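Local structure of pyrethroid hydrolase (Sphingobium faniae, 5Y5R) at residues A21-P24 with L25-R29; V52-E55 with H56-R59; A143-S146 with R147-R150; M164-A167 with E168-I171; L205-A208 with V209-Q212. The protein hydrolyses the ester bond of pyrethroid insecticides such as permethrin and cypermethrin, releasing an alcohol and a cyclopropanecarboxylic acid. All coordinates share one frame; numbering follows the deposited sequence.

Contact 1: A21-P24 with L25-R29; sequences AVVP and LLEAR
Glu27 N donates to Val23 O at 3.0 Å, a well-aligned bond with an N-H...O angle of 161°, in the middle of a short helical ladder. On one side of it Leu26 N gives to Val22 O at 3.2 Å, meeting the carbonyl nearly along the C=O axis. On the other, Ala28 N reaches Pro24 O at 3.0 Å, but more bent (142°) and tilted from the carbonyl plane. Three successive i to i+4 bonds therefore link residues 22 to 28. Pro24 is tolerated in the first turn, where a residue's N has no carbonyl of the same helix to reach, so its missing N-H costs no helix bond.

The side chains run in two parallel pairs, four residues apart. Val22 and Leu26 lie alongside one another and point the same way, with CG1 of Val22 3.9 Å from CD1 of Leu26. The valine's CG1 stands opposite its own backbone N (chi1 -177°), which carries this methyl beside the carbonyl and on toward the leucine. Val23 and Glu27 form the second pair: the extended glutamate lays its carboxylate beside the valine, OE2 lying 3.8 Å from Val23 CG1. Leu25 turns elsewhere, bringing CD1 to 3.5 Å from Ala21 O.

The helix spans the crossover between strands 3-9 and 32-34, a beta-alpha-beta unit of the parallel sheet. Val23, Leu26 and Glu27 touch Val33 of strand 32-34, while Ala21, Val22 and Leu25 meet helix 237-249, to which Arg29 is tied by salt bridges with Asp246 and Asp249.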
loop_
_atom_site.group_PDB
_atom_site.type_symbol
_atom_site.label_atom_id
_atom_site.label_comp_id
_atom_site.label_asym_id
_atom_site.label_seq_id
_atom_site.Cartn_x
_atom_site.Cartn_y
_atom_site.Cartn_z
ATOM N N ALA A 21 7.271 -8.322 10.459
ATOM C CA ALA A 21 6.871 -8.297 11.861
ATOM C C ALA A 21 5.377 -8.541 12.046
ATOM O O ALA A 21 4.951 -8.971 13.120
ATOM C CB ALA A 21 7.251 -6.956 12.485
ATOM N N VAL A 22 4.593 -8.367 10.994
ATOM C CA VAL A 22 3.152 -8.475 11.070
ATOM C C VAL A 22 2.645 -9.866 10.702
ATOM O O VAL A 22 1.641 -10.324 11.254
ATOM C CB VAL A 22 2.566 -7.375 10.154
ATOM C CG1 VAL A 22 1.080 -7.358 10.210
ATOM C CG2 VAL A 22 3.069 -6.026 10.629
ATOM N N VAL A 23 3.319 -10.562 9.791
ATOM C CA VAL A 23 2.783 -11.808 9.251
ATOM C C VAL A 23 2.484 -12.854 10.330
ATOM O O VAL A 23 1.334 -13.321 10.423
ATOM C CB VAL A 23 3.731 -12.357 8.179
ATOM C CG1 VAL A 23 3.377 -13.794 7.866
ATOM C CG2 VAL A 23 3.639 -11.468 6.932
ATOM N N PRO A 24 3.447 -13.240 11.176
ATOM C CA PRO A 24 3.133 -14.235 12.209
ATOM C C PRO A 24 2.033 -13.802 13.163
ATOM O O PRO A 24 1.279 -14.668 13.639
ATOM C CB PRO A 24 4.474 -14.418 12.934
ATOM C CG PRO A 24 5.239 -13.145 12.657
ATOM C CD PRO A 24 4.858 -12.804 11.267
ATOM N N LEU A 25 1.899 -12.495 13.445
ATOM C CA LEU A 25 0.855 -12.065 14.379
ATOM C C LEU A 25 -0.538 -12.325 13.821
ATOM O O LEU A 25 -1.426 -12.787 14.551
ATOM C CB LEU A 25 1.011 -10.592 14.734
ATOM C CG LEU A 25 2.346 -10.288 15.408
ATOM C CD1 LEU A 25 2.502 -8.797 15.631
ATOM C CD2 LEU A 25 2.506 -11.093 16.678
ATOM N N LEU A 26 -0.750 -12.052 12.535
ATOM C CA LEU A 26 -2.028 -12.381 11.902
ATOM C C LEU A 26 -2.210 -13.897 11.765
ATOM O O LEU A 26 -3.333 -14.405 11.897
ATOM C CB LEU A 26 -2.130 -11.672 10.540
ATOM C CG LEU A 26 -2.187 -10.132 10.552
ATOM C CD1 LEU A 26 -2.018 -9.528 9.156
ATOM C CD2 LEU A 26 -3.481 -9.655 11.137
ATOM N N GLU A 27 -1.122 -14.638 11.520
ATOM C CA GLU A 27 -1.207 -16.099 11.480
ATOM C C GLU A 27 -1.685 -16.673 12.809
ATOM O O GLU A 27 -2.321 -17.731 12.835
ATOM C CB GLU A 27 0.139 -16.692 11.066
ATOM C CG GLU A 27 0.365 -16.554 9.569
ATOM C CD GLU A 27 1.735 -16.992 9.081
ATOM O OE1 GLU A 27 2.691 -17.065 9.897
ATOM O OE2 GLU A 27 1.841 -17.248 7.851
ATOM N N ALA A 28 -1.365 -16.014 13.921
ATOM C CA ALA A 28 -1.882 -16.437 15.215
ATOM C C ALA A 28 -3.386 -16.193 15.332
ATOM O O ALA A 28 -4.064 -16.881 16.104
ATOM C CB ALA A 28 -1.146 -15.698 16.339
ATOM N N ARG A 29 -3.931 -15.237 14.573
ATOM C CA ARG A 29 -5.371 -15.006 14.528
ATOM C C ARG A 29 -6.088 -15.996 13.622
ATOM O O ARG A 29 -7.294 -15.838 13.356
ATOM C CB ARG A 29 -5.659 -13.576 14.050
ATOM C CG ARG A 29 -5.401 -12.494 15.060
ATOM C CD ARG A 29 -6.549 -12.507 16.053
ATOM N NE ARG A 29 -6.815 -11.189 16.615
ATOM C CZ ARG A 29 -7.918 -10.485 16.372
ATOM N NH1 ARG A 29 -8.070 -9.307 16.934
ATOM N NH2 ARG A 29 -8.869 -10.965 15.572
#

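Contact 2: V52-E55 with H56-R59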
loop_
_atom_site.group_PDB
_atom_site.type_symbol
_atom_site.label_atom_id
_atom_site.label_comp_id
_atom_site.label_asym_id
_atom_site.label_seq_id
_atom_site.Cartn_x
_atom_site.Cartn_y
_atom_site.Cartn_z
ATOM N N VAL A 52 4.511 -4.028 -17.490
ATOM C CA VAL A 52 3.797 -3.554 -18.664
ATOM C C VAL A 52 2.627 -2.658 -18.285
ATOM O O VAL A 52 2.526 -1.521 -18.755
ATOM C CB VAL A 52 3.312 -4.752 -19.488
ATOM C CG1 VAL A 52 2.545 -4.229 -20.665
ATOM C CG2 VAL A 52 4.506 -5.614 -19.903
ATOM N N ASP A 53 1.764 -3.125 -17.398
ATOM C CA ASP A 53 0.584 -2.373 -16.985
ATOM C C ASP A 53 0.144 -2.942 -15.637
ATOM O O ASP A 53 0.843 -3.768 -15.039
ATOM C CB ASP A 53 -0.500 -2.397 -18.078
ATOM C CG ASP A 53 -1.002 -3.795 -18.402
ATOM O OD1 ASP A 53 -0.641 -4.755 -17.696
ATOM O OD2 ASP A 53 -1.782 -3.934 -19.377
HETATM N N MSE A 54 -0.992 -2.480 -15.131
HETATM C CA MSE A 54 -1.371 -2.845 -13.772
HETATM C C MSE A 54 -1.772 -4.297 -13.639
HETATM O O MSE A 54 -1.509 -4.909 -12.613
HETATM C CB MSE A 54 -2.503 -1.953 -13.276
HETATM C CG MSE A 54 -2.005 -0.553 -12.910
HETATM SE SE MSE A 54 -0.834 -0.560 -11.356
HETATM C CE MSE A 54 -2.226 -0.652 -9.920
ATOM N N GLU A 55 -2.454 -4.820 -14.656
ATOM C CA GLU A 55 -2.788 -6.236 -14.654
ATOM C C GLU A 55 -1.527 -7.056 -14.478
ATOM O O GLU A 55 -1.518 -8.050 -13.744
ATOM C CB GLU A 55 -3.483 -6.633 -15.968
ATOM C CG GLU A 55 -3.933 -8.121 -16.012
ATOM C CD GLU A 55 -2.782 -9.109 -16.234
ATOM O OE1 GLU A 55 -1.775 -8.697 -16.854
ATOM O OE2 GLU A 55 -2.844 -10.264 -15.715
ATOM N N HIS A 56 -0.442 -6.622 -15.132
ATOM C CA HIS A 56 0.857 -7.270 -15.001
ATOM C C HIS A 56 1.469 -7.024 -13.632
ATOM O O HIS A 56 2.011 -7.946 -13.012
ATOM C CB HIS A 56 1.803 -6.749 -16.079
ATOM C CG HIS A 56 3.123 -7.449 -16.101
ATOM N ND1 HIS A 56 4.269 -6.851 -16.577
ATOM C CD2 HIS A 56 3.478 -8.698 -15.718
ATOM C CE1 HIS A 56 5.278 -7.698 -16.480
ATOM N NE2 HIS A 56 4.824 -8.828 -15.962
ATOM N N TYR A 57 1.454 -5.757 -13.186
ATOM C CA TYR A 57 2.025 -5.390 -11.889
ATOM C C TYR A 57 1.376 -6.183 -10.755
ATOM O O TYR A 57 2.067 -6.637 -9.839
ATOM C CB TYR A 57 1.841 -3.874 -11.650
ATOM C CG TYR A 57 2.687 -3.257 -10.542
ATOM C CD1 TYR A 57 4.074 -3.366 -10.561
ATOM C CD2 TYR A 57 2.111 -2.498 -9.518
ATOM C CE1 TYR A 57 4.842 -2.819 -9.577
ATOM C CE2 TYR A 57 2.908 -1.926 -8.519
ATOM C CZ TYR A 57 4.259 -2.107 -8.551
ATOM O OH TYR A 57 5.059 -1.518 -7.586
ATOM N N THR A 58 0.054 -6.358 -10.802
ATOM C CA THR A 58 -0.688 -6.929 -9.685
ATOM C C THR A 58 -0.883 -8.435 -9.824
ATOM O O THR A 58 -1.587 -9.045 -9.004
ATOM C CB THR A 58 -2.052 -6.243 -9.547
ATOM O OG1 THR A 58 -2.742 -6.195 -10.807
ATOM C CG2 THR A 58 -1.847 -4.807 -9.101
ATOM N N ARG A 59 -0.241 -9.056 -10.811
ATOM C CA ARG A 59 -0.555 -10.450 -11.115
ATOM C C ARG A 59 -0.103 -11.426 -10.029
ATOM O O ARG A 59 -0.797 -12.427 -9.797
ATOM C CB ARG A 59 0.056 -10.822 -12.481
ATOM C CG ARG A 59 -0.368 -12.184 -13.036
ATOM C CD ARG A 59 -0.303 -12.187 -14.559
ATOM N NE ARG A 59 1.039 -12.102 -15.135
ATOM C CZ ARG A 59 1.281 -11.638 -16.362
ATOM N NH1 ARG A 59 0.271 -11.186 -17.118
ATOM N NH2 ARG A 59 2.527 -11.600 -16.828
#
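Helix 54-57 is a single capped turn, and Asp53 is its N-cap: the carboxylate oxygen OD1 accepts from His56 N at 3.2 Å, the bond that defines the cap. The carboxylate reaches forward over the turn, its CG lying between the backbone N and the carbonyl carbon (chi1 61°). Its backbone takes part too, Asp53 O receiving Tyr57 N at 2.8 Å, in the carbonyl plane.

The turn is closed at its far end by Thr58, which grips one oxygen twice. Met54 O accepts Thr58 N at 2.8 Å and the hydroxyl OG1 of Thr58 at 2.5 Å, the two donors arriving from opposite faces of the carbonyl plane. Before the helix, Val52 N donates to ND1 of His56 at 3.0 Å, nearly straight, meeting the imidazole at its edge and only 3° out of its plane.

Selenomethionine Met54 and Tyr57 run side by side, and SE lies 4.0 Å from Tyr57 CD2, an oblique Met-aromatic contact. Further round, Glu55 OE1 forms a salt bridge of 3.2 Å with Arg59 NH1, the two flat groups turned 48° apart. The phenol oxygen of Tyr57 is bonded to His41 and Gln174, and Met54 and Thr58 pack on Trp86 of helix 80-90.

Since Val52 N can only donate, ND1 of His56 is probably unprotonated, which would favour a neutral ring with its proton on NE2. The in-plane bond probably restrains the rotation of the ring, and the segment before the helix is bonded to the helix's own side chain.

Contact 3: A143-S146 with R147-R150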
loop_
_atom_site.group_PDB
_atom_site.type_symbol
_atom_site.label_atom_id
_atom_site.label_comp_id
_atom_site.label_asym_id
_atom_site.label_seq_id
_atom_site.Cartn_x
_atom_site.Cartn_y
_atom_site.Cartn_z
ATOM N N ALA A 143 15.658 6.441 -5.211
ATOM C CA ALA A 143 15.954 7.313 -4.075
ATOM C C ALA A 143 17.246 8.100 -4.281
ATOM O O ALA A 143 18.156 7.700 -5.023
ATOM C CB ALA A 143 16.036 6.511 -2.775
ATOM N N ASP A 144 17.303 9.261 -3.661
ATOM C CA ASP A 144 18.499 10.088 -3.711
ATOM C C ASP A 144 19.536 9.600 -2.694
ATOM O O ASP A 144 19.542 10.026 -1.538
ATOM C CB ASP A 144 18.106 11.534 -3.472
ATOM C CG ASP A 144 19.269 12.458 -3.470
ATOM O OD1 ASP A 144 20.403 12.014 -3.776
ATOM O OD2 ASP A 144 19.034 13.655 -3.170
ATOM N N PHE A 145 20.500 8.777 -3.135
ATOM C CA PHE A 145 21.427 8.239 -2.140
ATOM C C PHE A 145 22.486 9.229 -1.698
ATOM O O PHE A 145 23.241 8.921 -0.773
ATOM C CB PHE A 145 22.063 6.946 -2.650
ATOM C CG PHE A 145 21.068 5.847 -2.770
ATOM C CD1 PHE A 145 20.418 5.369 -1.639
ATOM C CD2 PHE A 145 20.672 5.389 -4.001
ATOM C CE1 PHE A 145 19.446 4.358 -1.746
ATOM C CE2 PHE A 145 19.695 4.401 -4.117
ATOM C CZ PHE A 145 19.081 3.888 -2.984
ATOM N N SER A 146 22.470 10.460 -2.210
ATOM C CA SER A 146 23.350 11.449 -1.619
ATOM C C SER A 146 22.885 11.896 -0.234
ATOM O O SER A 146 23.681 12.486 0.493
ATOM C CB SER A 146 23.462 12.659 -2.559
ATOM O OG SER A 146 22.245 13.419 -2.606
ATOM N N ARG A 147 21.659 11.564 0.186
ATOM C CA ARG A 147 21.117 12.038 1.460
ATOM C C ARG A 147 20.580 10.865 2.305
ATOM O O ARG A 147 19.392 10.772 2.620
ATOM C CB ARG A 147 20.058 13.112 1.203
ATOM C CG ARG A 147 20.679 14.430 0.692
ATOM C CD ARG A 147 19.572 15.440 0.415
ATOM N NE ARG A 147 18.954 15.114 -0.864
ATOM C CZ ARG A 147 17.727 15.482 -1.209
ATOM N NH1 ARG A 147 17.000 16.165 -0.339
ATOM N NH2 ARG A 147 17.220 15.130 -2.394
ATOM N N LEU A 148 21.494 9.994 2.746
ATOM C CA LEU A 148 21.086 8.746 3.400
ATOM C C LEU A 148 20.326 8.998 4.702
ATOM O O LEU A 148 19.256 8.423 4.926
ATOM C CB LEU A 148 22.330 7.898 3.674
ATOM C CG LEU A 148 22.979 7.587 2.323
ATOM C CD1 LEU A 148 24.297 6.776 2.430
ATOM C CD2 LEU A 148 21.965 6.914 1.413
ATOM N N GLU A 149 20.869 9.846 5.577
ATOM C CA GLU A 149 20.213 10.091 6.860
ATOM C C GLU A 149 18.853 10.738 6.652
ATOM O O GLU A 149 17.901 10.448 7.381
ATOM C CB GLU A 149 21.092 10.964 7.757
ATOM C CG GLU A 149 20.461 11.432 9.095
ATOM C CD GLU A 149 20.006 10.280 10.014
ATOM O OE1 GLU A 149 20.347 9.120 9.739
ATOM O OE2 GLU A 149 19.314 10.544 11.023
ATOM N N ARG A 150 18.751 11.650 5.679
ATOM C CA ARG A 150 17.444 12.201 5.333
ATOM C C ARG A 150 16.484 11.102 4.890
ATOM O O ARG A 150 15.301 11.115 5.252
ATOM C CB ARG A 150 17.601 13.235 4.221
ATOM C CG ARG A 150 16.451 14.148 4.071
ATOM C CD ARG A 150 16.331 15.060 5.259
ATOM N NE ARG A 150 15.059 15.771 5.223
ATOM C CZ ARG A 150 14.243 15.861 6.264
ATOM N NH1 ARG A 150 14.608 15.316 7.407
ATOM N NH2 ARG A 150 13.090 16.502 6.163
HETATM O O HOH W 1 24.574 10.733 2.859
#
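Asp144 and Arg147 make a surface salt bridge in the turn that leads from strand 140-143 into helix 148-155, at the mouth of the helix rather than within it. One carboxylate oxygen, OD2 of Asp144, takes two of the arginine's nitrogen donors: NE at 2.7 Å and NH2 at a very short 2.5 Å. The oxygen lies at the edge of the guanidinium, near its plane, but NE approaches from 44° above the carboxylate plane; the two flat groups are turned 60° apart. A bend at chi3 of the arginine (-79°) folds its chain back to reach it.

The other oxygen is equally occupied. Asp144 OD1 accepts Ser146 N at 3.0 Å and the hydroxyl OG of Ser146 at 2.6 Å, both from the same face of the carboxylate. The backbone closes as well, Arg147 N donating to Asp144 O at 3.1 Å. A lysine in place of Asp144 would probably leave Arg147 NE and Ser146 N without their acceptor and set a like charge against the guanidinium, freeing the turn to open.

Apolar packing flanks this polar knot: CD2 of Leu148 meets the edge of the Phe145 ring, 3.8 Å from Phe145 CD1. A water links Ser146 O to Leu148 N, supplying the amide at the start of the helix with an acceptor. Arg147 NH1 is also paired with Asp130.

Asp144 OD1 accepting Ser146 N is an Asx turn, here just before a helix. Ala143 touches the bound pyrethroid, so the turn borders the substrate pocket, probably as part of the lid that alpha/beta hydrolases insert over their sheet.

Contact 4: M164-A167 with E168-I171; sequences MPPA and EHFI
Glu168 turns back on the first segment through a bend at chi2 (68°), so that OE2 rests 3.5 Å from CB of Pro166. The residue lies in a short 3-10 turn, fixed by the next two amides.

His169 N donates to Pro166 O at 2.9 Å, nearly straight (165°). Its side chain then stands over Pro166, three residues earlier: CG of Pro166 sits on one face of the imidazole, offset toward the rim, 3.7 Å from His169 NE2. This is a CH-pi contact, with CG 4.0 Å from the ring centroid. Pro165 CB comes in obliquely, 3.7 Å from ND1 of His169, and that nitrogen is satisfied by a hydrogen bond with the hydroxyl of Tyr234.

Phe170 N completes the turn, giving to Ala167 O at 3.2 Å from above the carbonyl plane. Its ring crosses Pro165 at about a right angle and is touched at its edge, CZ lying 3.5 Å from Pro165 CG. CB of His169 covers one ring face, over the centre. Phe170 also touches the bound pyrethroid, so Pro165, at the ring edge, and CB of His169, over a face, flank a residue that lines the ligand pocket.

The loop runs between helix 148-155 and the short strand 174-175. Pro165, His169 and Phe170 all meet Tyr234 of helix 232-235, while backbone bonds from His169 and Ile171 join it to Arg15 and Leu13, in the loop after strand 3-9.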
loop_
_atom_site.group_PDB
_atom_site.type_symbol
_atom_site.label_atom_id
_atom_site.label_comp_id
_atom_site.label_asym_id
_atom_site.label_seq_id
_atom_site.Cartn_x
_atom_site.Cartn_y
_atom_site.Cartn_z
HETATM N N MSE A 164 18.923 0.622 10.099
HETATM C CA MSE A 164 17.906 0.672 9.084
HETATM C C MSE A 164 17.408 -0.703 8.790
HETATM O O MSE A 164 18.007 -1.671 9.246
HETATM C CB MSE A 164 18.467 1.312 7.854
HETATM C CG MSE A 164 18.845 2.727 8.113
HETATM SE SE MSE A 164 20.351 2.900 7.070
HETATM C CE MSE A 164 19.357 3.318 5.439
ATOM N N PRO A 165 16.307 -0.803 8.053
ATOM C CA PRO A 165 15.788 -2.119 7.713
ATOM C C PRO A 165 16.802 -2.855 6.860
ATOM O O PRO A 165 17.703 -2.234 6.277
ATOM C CB PRO A 165 14.510 -1.809 6.913
ATOM C CG PRO A 165 14.183 -0.422 7.248
ATOM C CD PRO A 165 15.457 0.267 7.499
ATOM N N PRO A 166 16.722 -4.171 6.807
ATOM C CA PRO A 166 17.667 -4.943 5.999
ATOM C C PRO A 166 17.364 -4.865 4.505
ATOM O O PRO A 166 16.241 -4.592 4.080
ATOM C CB PRO A 166 17.479 -6.365 6.536
ATOM C CG PRO A 166 16.116 -6.362 7.093
ATOM C CD PRO A 166 15.943 -5.023 7.711
ATOM N N ALA A 167 18.389 -5.193 3.704
ATOM C CA ALA A 167 18.304 -5.026 2.255
ATOM C C ALA A 167 17.145 -5.783 1.643
ATOM O O ALA A 167 16.642 -5.377 0.594
ATOM C CB ALA A 167 19.602 -5.462 1.586
ATOM N N GLU A 168 16.742 -6.915 2.245
ATOM C CA GLU A 168 15.634 -7.704 1.717
ATOM C C GLU A 168 14.322 -6.918 1.627
ATOM O O GLU A 168 13.387 -7.364 0.960
ATOM C CB GLU A 168 15.396 -8.965 2.586
ATOM C CG GLU A 168 16.487 -10.011 2.491
ATOM C CD GLU A 168 17.794 -9.560 3.090
ATOM O OE1 GLU A 168 18.841 -9.800 2.448
ATOM O OE2 GLU A 168 17.767 -8.883 4.143
ATOM N N HIS A 169 14.228 -5.766 2.275
ATOM C CA HIS A 169 12.954 -5.039 2.279
ATOM C C HIS A 169 12.750 -4.133 1.067
ATOM O O HIS A 169 11.615 -3.663 0.854
ATOM C CB HIS A 169 12.829 -4.212 3.548
ATOM C CG HIS A 169 12.622 -5.036 4.784
ATOM N ND1 HIS A 169 12.109 -4.500 5.947
ATOM C CD2 HIS A 169 12.852 -6.347 5.039
ATOM C CE1 HIS A 169 12.019 -5.450 6.865
ATOM N NE2 HIS A 169 12.465 -6.579 6.340
ATOM N N PHE A 170 13.818 -3.867 0.300
ATOM C CA PHE A 170 13.853 -2.780 -0.679
ATOM C C PHE A 170 14.298 -3.243 -2.060
ATOM O O PHE A 170 15.004 -4.242 -2.204
ATOM C CB PHE A 170 14.794 -1.679 -0.202
ATOM C CG PHE A 170 14.522 -1.227 1.204
ATOM C CD1 PHE A 170 13.236 -0.815 1.568
ATOM C CD2 PHE A 170 15.527 -1.192 2.146
ATOM C CE1 PHE A 170 12.962 -0.396 2.852
ATOM C CE2 PHE A 170 15.269 -0.758 3.444
ATOM C CZ PHE A 170 13.975 -0.352 3.794
ATOM N N ILE A 171 13.899 -2.473 -3.079
ATOM C CA ILE A 171 14.467 -2.572 -4.423
ATOM C C ILE A 171 15.115 -1.230 -4.775
ATOM O O ILE A 171 15.008 -0.246 -4.043
ATOM C CB ILE A 171 13.431 -2.992 -5.497
ATOM C CG1 ILE A 171 12.216 -2.081 -5.458
ATOM C CG2 ILE A 171 12.992 -4.435 -5.364
ATOM C CD1 ILE A 171 11.326 -2.234 -6.670
#

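Contact 5: L205-A208 with V209-Q212; sequences LPIA and VQRQ
Residues Pro206 to Gln212 enter helix 207-216 through three backbone i to i+4 bonds: Gln210 N to Pro206 O at 2.9 Å, Arg211 N to Ile207 O at 2.8 Å and Gln212 N to Ala208 O at 2.9 Å. Ahead of the helix, Gln210 reaches back along its extended chain and gives NE2 to Leu205 O at 2.7 Å, bent (132°) and tilted from the carbonyl plane. Its OE1 accepts Ala199 N of strand 194-199, so one amide joins loop, helix and sheet. With an alanine in place of Gln210, Leu205 O and Ala199 N would probably lose these partners and a gap would open beside Leu205 CD2.

Leu205 CD1 is pressed to 3.4 Å against Val209 CG1, tighter than usual. Ile207 CG1 lies over one face of the Arg211 guanidinium, 3.4 Å from NE, while that NE also pairs with Glu198. A water bridges Ala208 O and Gln212 OE1, which also accepts from Asn122 ND2.

Leu205 N also donates to Asp202, which is probably the acid of the charge relay. Leu205 thus offers its N-H to Asp202 and its carbonyl to Gln210, consistent with a second-shell role for Gln210 in positioning Leu205.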
loop_
_atom_site.group_PDB
_atom_site.type_symbol
_atom_site.label_atom_id
_atom_site.label_comp_id
_atom_site.label_asym_id
_atom_site.label_seq_id
_atom_site.Cartn_x
_atom_site.Cartn_y
_atom_site.Cartn_z
ATOM N N LEU A 205 3.436 11.100 3.539
ATOM C CA LEU A 205 2.051 11.347 3.183
ATOM C C LEU A 205 1.369 12.006 4.381
ATOM O O LEU A 205 0.973 11.309 5.329
ATOM C CB LEU A 205 1.362 10.038 2.815
ATOM C CG LEU A 205 -0.114 10.142 2.460
ATOM C CD1 LEU A 205 -0.236 10.892 1.190
ATOM C CD2 LEU A 205 -0.663 8.765 2.310
ATOM N N PRO A 206 1.262 13.336 4.406
ATOM C CA PRO A 206 0.794 14.041 5.611
ATOM C C PRO A 206 -0.649 13.687 5.964
ATOM O O PRO A 206 -1.448 13.301 5.107
ATOM C CB PRO A 206 0.930 15.526 5.226
ATOM C CG PRO A 206 1.926 15.527 4.080
ATOM C CD PRO A 206 1.706 14.259 3.346
ATOM N N ILE A 207 -0.969 13.770 7.255
ATOM C CA ILE A 207 -2.321 13.383 7.683
ATOM C C ILE A 207 -3.388 14.230 6.998
ATOM O O ILE A 207 -4.484 13.754 6.741
ATOM C CB ILE A 207 -2.460 13.465 9.214
ATOM C CG1 ILE A 207 -3.779 12.809 9.658
ATOM C CG2 ILE A 207 -2.419 14.893 9.627
ATOM C CD1 ILE A 207 -3.947 11.420 9.137
ATOM N N ALA A 208 -3.076 15.474 6.644
ATOM C CA ALA A 208 -4.031 16.292 5.895
ATOM C C ALA A 208 -4.347 15.671 4.542
ATOM O O ALA A 208 -5.497 15.698 4.089
ATOM C CB ALA A 208 -3.499 17.702 5.726
ATOM N N VAL A 209 -3.322 15.143 3.855
ATOM C CA VAL A 209 -3.552 14.494 2.569
ATOM C C VAL A 209 -4.301 13.189 2.743
ATOM O O VAL A 209 -5.177 12.843 1.942
ATOM C CB VAL A 209 -2.217 14.268 1.854
ATOM C CG1 VAL A 209 -2.451 13.468 0.608
ATOM C CG2 VAL A 209 -1.636 15.608 1.510
ATOM N N GLN A 210 -3.907 12.413 3.744
ATOM C CA GLN A 210 -4.622 11.196 4.077
ATOM C C GLN A 210 -6.094 11.485 4.261
ATOM O O GLN A 210 -6.946 10.822 3.663
ATOM C CB GLN A 210 -4.030 10.586 5.341
ATOM C CG GLN A 210 -2.668 9.976 5.133
ATOM C CD GLN A 210 -2.058 9.523 6.418
ATOM O OE1 GLN A 210 -2.527 8.549 7.046
ATOM N NE2 GLN A 210 -1.036 10.245 6.859
ATOM N N ARG A 211 -6.411 12.486 5.091
ATOM C CA ARG A 211 -7.823 12.764 5.374
ATOM C C ARG A 211 -8.542 13.359 4.168
ATOM O O ARG A 211 -9.761 13.188 4.031
ATOM C CB ARG A 211 -7.968 13.689 6.596
ATOM C CG ARG A 211 -7.526 13.046 7.913
ATOM C CD ARG A 211 -7.348 13.983 9.114
ATOM N NE ARG A 211 -7.074 13.184 10.313
ATOM C CZ ARG A 211 -6.683 13.629 11.510
ATOM N NH1 ARG A 211 -6.444 12.749 12.477
ATOM N NH2 ARG A 211 -6.514 14.913 11.760
ATOM N N GLN A 212 -7.809 14.059 3.296
ATOM C CA GLN A 212 -8.401 14.617 2.088
ATOM C C GLN A 212 -8.793 13.509 1.130
ATOM O O GLN A 212 -9.851 13.563 0.488
ATOM C CB GLN A 212 -7.404 15.598 1.451
ATOM C CG GLN A 212 -7.957 16.419 0.307
ATOM C CD GLN A 212 -8.953 17.446 0.798
ATOM O OE1 GLN A 212 -8.744 18.074 1.841
ATOM N NE2 GLN A 212 -10.030 17.630 0.053
HETATM O O HOH W 2 -7.589 17.630 4.806
#

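All five contacts are local and follow one another in series, none nesting within or crossing another. Contact 1 closes the first crossover helix, between strands 3-9 and 32-34. Contact 2 winds the capped turn of helix 54-57 ahead of strand 71-77. Contacts 3 and 4 both lie in the chain between strands 95-101 and 194-199, their centres about 14 Å apart; one shapes the start of helix 148-155, the other the loop before strand 174-175, and each brings a residue to the bound pyrethroid. Contact 5 opens the crossover helix between strands 194-199 and 222-226, with its centre about 27 Å from that of contact 2, on the opposite side of the chain's centre.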